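Local atomic coordinates of KLLA0F20702p (Kluyveromyces lactis, PDB entry 5Y5A), a protein that is the Est1 telomerase subunit, which probably bridges telomerase to chromosome ends by binding the telomere protein Cdc13. Residues V409-F414 with T457-S462; M425-M430 with V534-Y539. All coordinates share one frame; numbering follows the deposited sequence.

Interaction 1: V409-F414 with T457-S462; sequences VIMKEF and TNELLS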
ATOM      1  N   VAL A 409      13.749   0.547 -19.843  1.00 40.71           N
ATOM      2  CA  VAL A 409      14.165  -0.213 -18.664  1.00 43.61           C
ATOM      3  C   VAL A 409      13.977  -1.722 -18.828  1.00 38.74           C
ATOM      4  O   VAL A 409      14.956  -2.464 -18.862  1.00 51.55           O
ATOM      5  CB  VAL A 409      13.421   0.257 -17.382  1.00 37.62           C
ATOM      6  CG1 VAL A 409      13.963  -0.469 -16.171  1.00 36.31           C
ATOM      7  CG2 VAL A 409      13.570   1.762 -17.197  1.00 37.35           C
ATOM      8  N   ILE A 410      12.732  -2.172 -18.930  1.00 40.54           N
ATOM      9  CA  ILE A 410      12.447  -3.601 -18.992  1.00 40.08           C
ATOM     10  C   ILE A 410      13.103  -4.241 -20.219  1.00 43.09           C
ATOM     11  O   ILE A 410      13.634  -5.347 -20.128  1.00 45.63           O
ATOM     12  CB  ILE A 410      10.925  -3.878 -19.001  1.00 44.18           C
ATOM     13  CG1 ILE A 410      10.247  -3.197 -17.802  1.00 46.42           C
ATOM     14  CG2 ILE A 410      10.658  -5.370 -18.967  1.00 43.29           C
ATOM     15  CD1 ILE A 410       8.712  -3.337 -17.776  1.00 40.72           C
ATOM     16  N   MET A 411      13.103  -3.537 -21.352  1.00 42.20           N
ATOM     17  CA  MET A 411      13.745  -4.054 -22.564  1.00 44.00           C
ATOM     18  C   MET A 411      15.243  -4.257 -22.372  1.00 45.69           C
ATOM     19  O   MET A 411      15.845  -5.112 -23.030  1.00 47.86           O
ATOM     20  CB  MET A 411      13.503  -3.121 -23.759  1.00 48.46           C
ATOM     21  CG  MET A 411      12.132  -3.266 -24.408  1.00 44.66           C
ATOM     22  SD  MET A 411      11.899  -4.847 -25.229  1.00 50.84           S
ATOM     23  CE  MET A 411      12.854  -4.586 -26.722  1.00 46.50           C
ATOM     24  N   LYS A 412      15.843  -3.479 -21.475  1.00 41.28           N
ATOM     25  CA  LYS A 412      17.276  -3.619 -21.204  1.00 49.66           C
ATOM     26  C   LYS A 412      17.546  -4.620 -20.082  1.00 48.34           C
ATOM     27  O   LYS A 412      18.698  -4.903 -19.773  1.00 53.12           O
ATOM     28  CB  LYS A 412      17.908  -2.267 -20.840  1.00 49.77           C
ATOM     29  CG  LYS A 412      17.668  -1.150 -21.851  1.00 54.55           C
ATOM     30  CD  LYS A 412      18.655   0.007 -21.652  1.00 60.10           C
ATOM     31  CE  LYS A 412      18.246   1.235 -22.466  1.00 61.06           C
ATOM     32  NZ  LYS A 412      19.230   2.352 -22.347  1.00 57.46           N
ATOM     33  N   GLU A 413      16.491  -5.159 -19.473  1.00 46.40           N
ATOM     34  CA  GLU A 413      16.671  -6.022 -18.306  1.00 52.11           C
ATOM     35  C   GLU A 413      15.807  -7.287 -18.275  1.00 49.44           C
ATOM     36  O   GLU A 413      15.669  -7.911 -17.223  1.00 45.03           O
ATOM     37  CB  GLU A 413      16.401  -5.222 -17.027  1.00 53.41           C
ATOM     38  CG  GLU A 413      17.293  -4.007 -16.837  1.00 51.28           C
ATOM     39  CD  GLU A 413      18.746  -4.376 -16.608  1.00 49.87           C
ATOM     40  OE1 GLU A 413      19.627  -3.509 -16.816  1.00 49.15           O
ATOM     41  OE2 GLU A 413      19.009  -5.530 -16.206  1.00 52.01           O
ATOM     42  N   PHE A 414      15.246  -7.690 -19.411  1.00 48.76           N
ATOM     43  CA  PHE A 414      14.291  -8.798 -19.389  1.00 47.95           C
ATOM     44  C   PHE A 414      14.970 -10.134 -19.099  1.00 52.87           C
ATOM     45  O   PHE A 414      14.287 -11.105 -18.779  1.00 54.56           O
ATOM     46  CB  PHE A 414      13.497  -8.873 -20.702  1.00 44.91           C
ATOM     47  CG  PHE A 414      14.338  -9.176 -21.916  1.00 47.42           C
ATOM     48  CD1 PHE A 414      14.633 -10.488 -22.266  1.00 43.02           C
ATOM     49  CD2 PHE A 414      14.816  -8.149 -22.716  1.00 48.49           C
ATOM     50  CE1 PHE A 414      15.395 -10.765 -23.378  1.00 42.89           C
ATOM     51  CE2 PHE A 414      15.583  -8.421 -23.831  1.00 53.80           C
ATOM     52  CZ  PHE A 414      15.878  -9.730 -24.160  1.00 53.43           C
ATOM     53  N   THR A 457       7.462  -8.744 -26.027  1.00 41.64           N
ATOM     54  CA  THR A 457       6.993 -10.101 -26.253  1.00 40.17           C
ATOM     55  C   THR A 457       7.939 -10.826 -27.209  1.00 46.50           C
ATOM     56  O   THR A 457       8.284 -11.985 -26.971  1.00 53.19           O
ATOM     57  CB  THR A 457       5.547 -10.116 -26.796  1.00 44.76           C
ATOM     58  OG1 THR A 457       4.720  -9.295 -25.959  1.00 45.63           O
ATOM     59  CG2 THR A 457       4.978 -11.529 -26.803  1.00 40.29           C
ATOM     60  N   ASN A 458       8.384 -10.142 -28.265  1.00 45.54           N
ATOM     61  CA  ASN A 458       9.321 -10.749 -29.218  1.00 46.48           C
ATOM     62  C   ASN A 458      10.656 -11.123 -28.571  1.00 46.68           C
ATOM     63  O   ASN A 458      11.241 -12.156 -28.910  1.00 45.03           O
ATOM     64  CB  ASN A 458       9.575  -9.821 -30.421  1.00 47.18           C
ATOM     65  CG  ASN A 458       8.424  -9.839 -31.436  1.00 50.61           C
ATOM     66  OD1 ASN A 458       7.583 -10.729 -31.413  1.00 49.82           O
ATOM     67  ND2 ASN A 458       8.397  -8.855 -32.331  1.00 48.70           N
ATOM     68  N   GLU A 459      11.145 -10.292 -27.648  1.00 44.23           N
ATOM     69  CA  GLU A 459      12.380 -10.628 -26.923  1.00 45.31           C
ATOM     70  C   GLU A 459      12.139 -11.833 -26.018  1.00 49.11           C
ATOM     71  O   GLU A 459      12.991 -12.702 -25.882  1.00 50.73           O
ATOM     72  CB  GLU A 459      12.884  -9.447 -26.084  1.00 43.96           C
ATOM     73  CG  GLU A 459      13.305  -8.223 -26.884  1.00 47.77           C
ATOM     74  CD  GLU A 459      14.470  -8.509 -27.808  1.00 62.81           C
ATOM     75  OE1 GLU A 459      14.501  -7.941 -28.921  1.00 70.75           O
ATOM     76  OE2 GLU A 459      15.353  -9.304 -27.425  1.00 70.01           O
ATOM     77  N   LEU A 460      10.970 -11.878 -25.394  1.00 49.83           N
ATOM     78  CA  LEU A 460      10.644 -12.993 -24.519  1.00 53.53           C
ATOM     79  C   LEU A 460      10.548 -14.292 -25.314  1.00 55.90           C
ATOM     80  O   LEU A 460      11.103 -15.312 -24.910  1.00 55.53           O
ATOM     81  CB  LEU A 460       9.346 -12.711 -23.759  1.00 48.50           C
ATOM     82  CG  LEU A 460       9.491 -11.518 -22.807  1.00 45.63           C
ATOM     83  CD1 LEU A 460       8.227 -11.259 -22.020  1.00 39.16           C
ATOM     84  CD2 LEU A 460      10.673 -11.737 -21.879  1.00 51.83           C
ATOM     85  N   LEU A 461       9.872 -14.246 -26.459  1.00 57.53           N
ATOM     86  CA  LEU A 461       9.756 -15.421 -27.319  1.00 61.78           C
ATOM     87  C   LEU A 461      11.122 -15.934 -27.780  1.00 65.06           C
ATOM     88  O   LEU A 461      11.297 -17.133 -28.007  1.00 67.66           O
ATOM     89  CB  LEU A 461       8.873 -15.107 -28.533  1.00 59.08           C
ATOM     90  CG  LEU A 461       7.381 -14.922 -28.230  1.00 55.56           C
ATOM     91  CD1 LEU A 461       6.696 -14.129 -29.330  1.00 49.79           C
ATOM     92  CD2 LEU A 461       6.720 -16.280 -28.052  1.00 52.09           C
ATOM     93  N   SER A 462      12.094 -15.037 -27.905  1.00 68.49           N
ATOM     94  CA  SER A 462      13.436 -15.435 -28.333  1.00 73.01           C
ATOM     95  C   SER A 462      14.256 -16.026 -27.184  1.00 76.34           C
ATOM     96  O   SER A 462      15.306 -16.625 -27.410  1.00 75.26           O
ATOM     97  CB  SER A 462      14.182 -14.245 -28.937  1.00 72.25           C
ATOM     98  OG  SER A 462      13.448 -13.663 -29.999  1.00 70.73           O
TER
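Phe414 and Glu459 form the centre of this contact, an aromatic ring meeting the aliphatic part of an acidic side chain. The meeting is a CH-pi interaction: Glu459 CB stands 3.8 Å from the centroid of the Phe414 ring, 20° off the ring normal, over one face but displaced toward the rim. Phe414 is put there by a chi1 of 64°, which sets CG between its own backbone N and carbonyl carbon and sends the ring across to the helix that carries Glu459. Past CB the Glu459 chain bends at chi2 and leads off the ring's rim; the two side chains cross at about a right angle, with the carboxylate plane turned 47° from that of the ring. Its OE2 lies beyond the rim, above the ring plane, 3.3 Å from Phe414 CZ.

Apolar packing flanks this CH-pi contact. Met411, folded at chi2 and chi3, brings its methyl CE to 3.7 Å from Glu459 CG, so that the methylene groups of Glu459 meet both the thioether and the ring. Leu460 CD2 approaches Phe414 CD1 obliquely at 4.2 Å, and the two side chains slide past each other in opposite directions.

Two backbone carbonyls find partners: Asn458 O within its own helix, from Ser462 OG at 2.9 Å and Ser462 N on opposite faces of its plane, and Phe414 O from His530 on helix 526-546.

The arrangement is helix-and-loop packing in the largely helical part of Est1 that carries the DNA/RNA-binding family sequence: the turn following helix 385-410 lays its aromatic residue against the last turns of helix 447-462.

Interaction 2: M425-M430 with V534-Y539; sequences MARIMM and VQVLVY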
ATOM      1  N   MET A 425       6.867  -5.618 -13.073  1.00 38.96           N
ATOM      2  CA  MET A 425       6.224  -4.399 -13.555  1.00 36.40           C
ATOM      3  C   MET A 425       5.394  -4.679 -14.806  1.00 40.85           C
ATOM      4  O   MET A 425       4.288  -4.161 -14.951  1.00 43.79           O
ATOM      5  CB  MET A 425       7.270  -3.304 -13.839  1.00 35.31           C
ATOM      6  CG  MET A 425       7.792  -2.617 -12.571  1.00 43.19           C
ATOM      7  SD  MET A 425       8.859  -1.185 -12.858  1.00 55.70           S
ATOM      8  CE  MET A 425      10.192  -1.922 -13.795  1.00 69.31           C
ATOM      9  N   ALA A 426       5.919  -5.511 -15.700  1.00 41.35           N
ATOM     10  CA  ALA A 426       5.143  -5.904 -16.877  1.00 43.16           C
ATOM     11  C   ALA A 426       3.880  -6.683 -16.484  1.00 40.71           C
ATOM     12  O   ALA A 426       2.825  -6.485 -17.089  1.00 41.06           O
ATOM     13  CB  ALA A 426       6.006  -6.721 -17.844  1.00 40.79           C
ATOM     14  N   ARG A 427       3.981  -7.562 -15.483  1.00 40.26           N
ATOM     15  CA  ARG A 427       2.819  -8.340 -15.031  1.00 42.87           C
ATOM     16  C   ARG A 427       1.724  -7.418 -14.519  1.00 45.91           C
ATOM     17  O   ARG A 427       0.543  -7.605 -14.791  1.00 40.01           O
ATOM     18  CB  ARG A 427       3.189  -9.321 -13.917  1.00 40.36           C
ATOM     19  CG  ARG A 427       3.929 -10.565 -14.346  1.00 48.05           C
ATOM     20  CD  ARG A 427       4.067 -11.505 -13.162  1.00 44.83           C
ATOM     21  NE  ARG A 427       2.768 -11.963 -12.672  1.00 39.31           N
ATOM     22  CZ  ARG A 427       2.526 -12.292 -11.407  1.00 44.71           C
ATOM     23  NH1 ARG A 427       1.318 -12.707 -11.042  1.00 44.38           N
ATOM     24  NH2 ARG A 427       3.494 -12.202 -10.501  1.00 45.59           N
ATOM     25  N   ILE A 428       2.150  -6.418 -13.764  1.00 44.97           N
ATOM     26  CA  ILE A 428       1.246  -5.501 -13.106  1.00 43.32           C
ATOM     27  C   ILE A 428       0.485  -4.633 -14.118  1.00 41.76           C
ATOM     28  O   ILE A 428      -0.731  -4.432 -13.985  1.00 40.60           O
ATOM     29  CB  ILE A 428       2.036  -4.662 -12.104  1.00 39.89           C
ATOM     30  CG1 ILE A 428       2.379  -5.542 -10.904  1.00 34.11           C
ATOM     31  CG2 ILE A 428       1.283  -3.419 -11.686  1.00 35.73           C
ATOM     32  CD1 ILE A 428       3.404  -4.941 -10.018  1.00 42.30           C
ATOM     33  N   MET A 429       1.192  -4.160 -15.142  1.00 36.50           N
ATOM     34  CA  MET A 429       0.552  -3.433 -16.233  1.00 43.70           C
ATOM     35  C   MET A 429      -0.556  -4.268 -16.881  1.00 45.93           C
ATOM     36  O   MET A 429      -1.686  -3.811 -17.022  1.00 41.29           O
ATOM     37  CB  MET A 429       1.585  -3.022 -17.291  1.00 44.04           C
ATOM     38  CG  MET A 429       2.658  -2.041 -16.790  1.00 41.56           C
ATOM     39  SD  MET A 429       3.796  -1.550 -18.115  1.00 45.87           S
ATOM     40  CE  MET A 429       5.186  -0.911 -17.183  1.00 40.14           C
ATOM     41  N   MET A 430      -0.225  -5.500 -17.253  1.00 44.56           N
ATOM     42  CA  MET A 430      -1.173  -6.364 -17.935  1.00 47.00           C
ATOM     43  C   MET A 430      -2.342  -6.742 -17.040  1.00 43.58           C
ATOM     44  O   MET A 430      -3.482  -6.791 -17.488  1.00 43.52           O
ATOM     45  CB  MET A 430      -0.475  -7.623 -18.444  1.00 47.37           C
ATOM     46  CG  MET A 430       0.686  -7.325 -19.368  1.00 49.63           C
ATOM     47  SD  MET A 430       0.225  -6.164 -20.670  1.00 55.31           S
ATOM     48  CE  MET A 430      -1.026  -7.126 -21.491  1.00 43.59           C
ATOM     49  N   VAL A 534       8.386 -15.118 -17.247  1.00 42.32           N
ATOM     50  CA  VAL A 534       8.490 -15.048 -18.698  1.00 47.56           C
ATOM     51  C   VAL A 534       7.285 -15.735 -19.337  1.00 49.55           C
ATOM     52  O   VAL A 534       6.636 -15.178 -20.225  1.00 54.36           O
ATOM     53  CB  VAL A 534       9.800 -15.689 -19.201  1.00 49.28           C
ATOM     54  CG1 VAL A 534       9.747 -15.935 -20.709  1.00 46.29           C
ATOM     55  CG2 VAL A 534      10.990 -14.804 -18.837  1.00 52.23           C
ATOM     56  N   GLN A 535       6.969 -16.932 -18.857  1.00 44.46           N
ATOM     57  CA  GLN A 535       5.841 -17.691 -19.387  1.00 45.64           C
ATOM     58  C   GLN A 535       4.517 -16.946 -19.221  1.00 45.99           C
ATOM     59  O   GLN A 535       3.753 -16.812 -20.168  1.00 44.48           O
ATOM     60  CB  GLN A 535       5.766 -19.057 -18.711  1.00 46.11           C
ATOM     61  CG  GLN A 535       7.062 -19.835 -18.814  1.00 59.16           C
ATOM     62  CD  GLN A 535       6.934 -21.239 -18.281  1.00 75.87           C
ATOM     63  OE1 GLN A 535       7.299 -21.520 -17.138  1.00 79.98           O
ATOM     64  NE2 GLN A 535       6.416 -22.139 -19.110  1.00 82.74           N
ATOM     65  N   VAL A 536       4.255 -16.442 -18.021  1.00 45.51           N
ATOM     66  CA  VAL A 536       2.983 -15.786 -17.769  1.00 46.39           C
ATOM     67  C   VAL A 536       2.885 -14.487 -18.565  1.00 47.15           C
ATOM     68  O   VAL A 536       1.791 -14.062 -18.933  1.00 51.97           O
ATOM     69  CB  VAL A 536       2.769 -15.510 -16.251  1.00 46.95           C
ATOM     70  CG1 VAL A 536       3.827 -14.544 -15.698  1.00 43.62           C
ATOM     71  CG2 VAL A 536       1.366 -14.983 -15.993  1.00 47.82           C
ATOM     72  N   LEU A 537       4.024 -13.863 -18.851  1.00 48.63           N
ATOM     73  CA  LEU A 537       4.008 -12.611 -19.599  1.00 44.96           C
ATOM     74  C   LEU A 537       3.746 -12.882 -21.069  1.00 50.67           C
ATOM     75  O   LEU A 537       2.997 -12.144 -21.706  1.00 50.07           O
ATOM     76  CB  LEU A 537       5.315 -11.847 -19.427  1.00 44.00           C
ATOM     77  CG  LEU A 537       5.360 -10.976 -18.176  1.00 47.53           C
ATOM     78  CD1 LEU A 537       6.730 -10.348 -18.004  1.00 44.42           C
ATOM     79  CD2 LEU A 537       4.280  -9.903 -18.256  1.00 42.06           C
ATOM     80  N   VAL A 538       4.358 -13.940 -21.606  1.00 49.87           N
ATOM     81  CA  VAL A 538       4.124 -14.322 -22.992  1.00 52.40           C
ATOM     82  C   VAL A 538       2.640 -14.667 -23.171  1.00 53.24           C
ATOM     83  O   VAL A 538       2.014 -14.274 -24.152  1.00 50.95           O
ATOM     84  CB  VAL A 538       5.019 -15.514 -23.422  1.00 48.51           C
ATOM     85  CG1 VAL A 538       4.553 -16.097 -24.742  1.00 48.01           C
ATOM     86  CG2 VAL A 538       6.475 -15.083 -23.535  1.00 47.93           C
ATOM     87  N   TYR A 539       2.074 -15.370 -22.196  1.00 52.61           N
ATOM     88  CA  TYR A 539       0.666 -15.750 -22.245  1.00 57.34           C
ATOM     89  C   TYR A 539      -0.276 -14.542 -22.177  1.00 49.38           C
ATOM     90  O   TYR A 539      -1.221 -14.428 -22.956  1.00 47.66           O
ATOM     91  CB  TYR A 539       0.341 -16.715 -21.104  1.00 66.33           C
ATOM     92  CG  TYR A 539      -1.120 -17.086 -21.025  1.00 79.06           C
ATOM     93  CD1 TYR A 539      -1.660 -18.031 -21.882  1.00 81.75           C
ATOM     94  CD2 TYR A 539      -1.958 -16.493 -20.088  1.00 88.81           C
ATOM     95  CE1 TYR A 539      -2.995 -18.376 -21.816  1.00 90.37           C
ATOM     96  CE2 TYR A 539      -3.296 -16.833 -20.015  1.00 95.29           C
ATOM     97  CZ  TYR A 539      -3.809 -17.774 -20.883  1.00 98.35           C
ATOM     98  OH  TYR A 539      -5.140 -18.122 -20.818  1.00109.50           O
TER
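The Arg427 guanidinium is gripped by three carboxylates: NE by Asp500, NH1 by Asp485 and NH2 by Glu484, all as salt bridges. Every nitrogen of the group therefore has an acidic partner, which should fix its rotation. On its way there the Arg427 chain starts beside the backbone N with CG anti to the carbonyl carbon (chi1 -76°), then bends at chi3, and its methylenes form the wall that helix 526-546 packs on.

Val536 meets the outer part of this chain. Its CG1 lies 4.0 Å from Arg427 CD and stands obliquely to the guanidinium, the two side chains crossing at about a right angle. Leu537 meets the inner part: CD2 is 4.0 Å from Arg427 CG and 3.6 Å from Arg427 N, a methyl resting on the backbone as well as on the side chain. Both Leu537 methyls also reach Ala426, whose CB is 3.6 Å from CD2 and 3.7 Å from CD1. The open end of the leucine fork thus faces the alanine methyl, and its flank lies across the arginine.

Around this fork the two helix segments run roughly parallel, with an angle of 32° between their directions and an axis separation of 10.1 Å. Phe501 touches both Arg427 and Val536, extending the apolar surroundings of the arginine stem.

The chemistry divides Arg427 in two: its buried carbon stem takes part in van der Waals packing between the helices, while its charge is probably balanced by the acidic cluster, so that a buried cation can be accommodated beside valine and leucine.

Interactions 1 and 2 lie on the same side of the chain's centre, their own centres about 11 Å apart. Their segments alternate along the chain: 409-414, 425-430, 457-462, then 534-539. Helices 385-410 and 421-433 are consecutive, and each contact joins one of them or the turn after it to a later helix, 447-462 or 526-546. The two sites also touch directly, Leu460 CB lying 3.7 Å from Val538 CG2 and Ile410 CD1 lying 4.1 Å from Ala426 N. Together they make one continuous helical pack, in which helix 526-546 packs on both helix 421-433 and helix 447-462. Met430 of interaction 2 packs on an aromatic side chain of the bound peptide, placing this pack beside the peptide-binding surface.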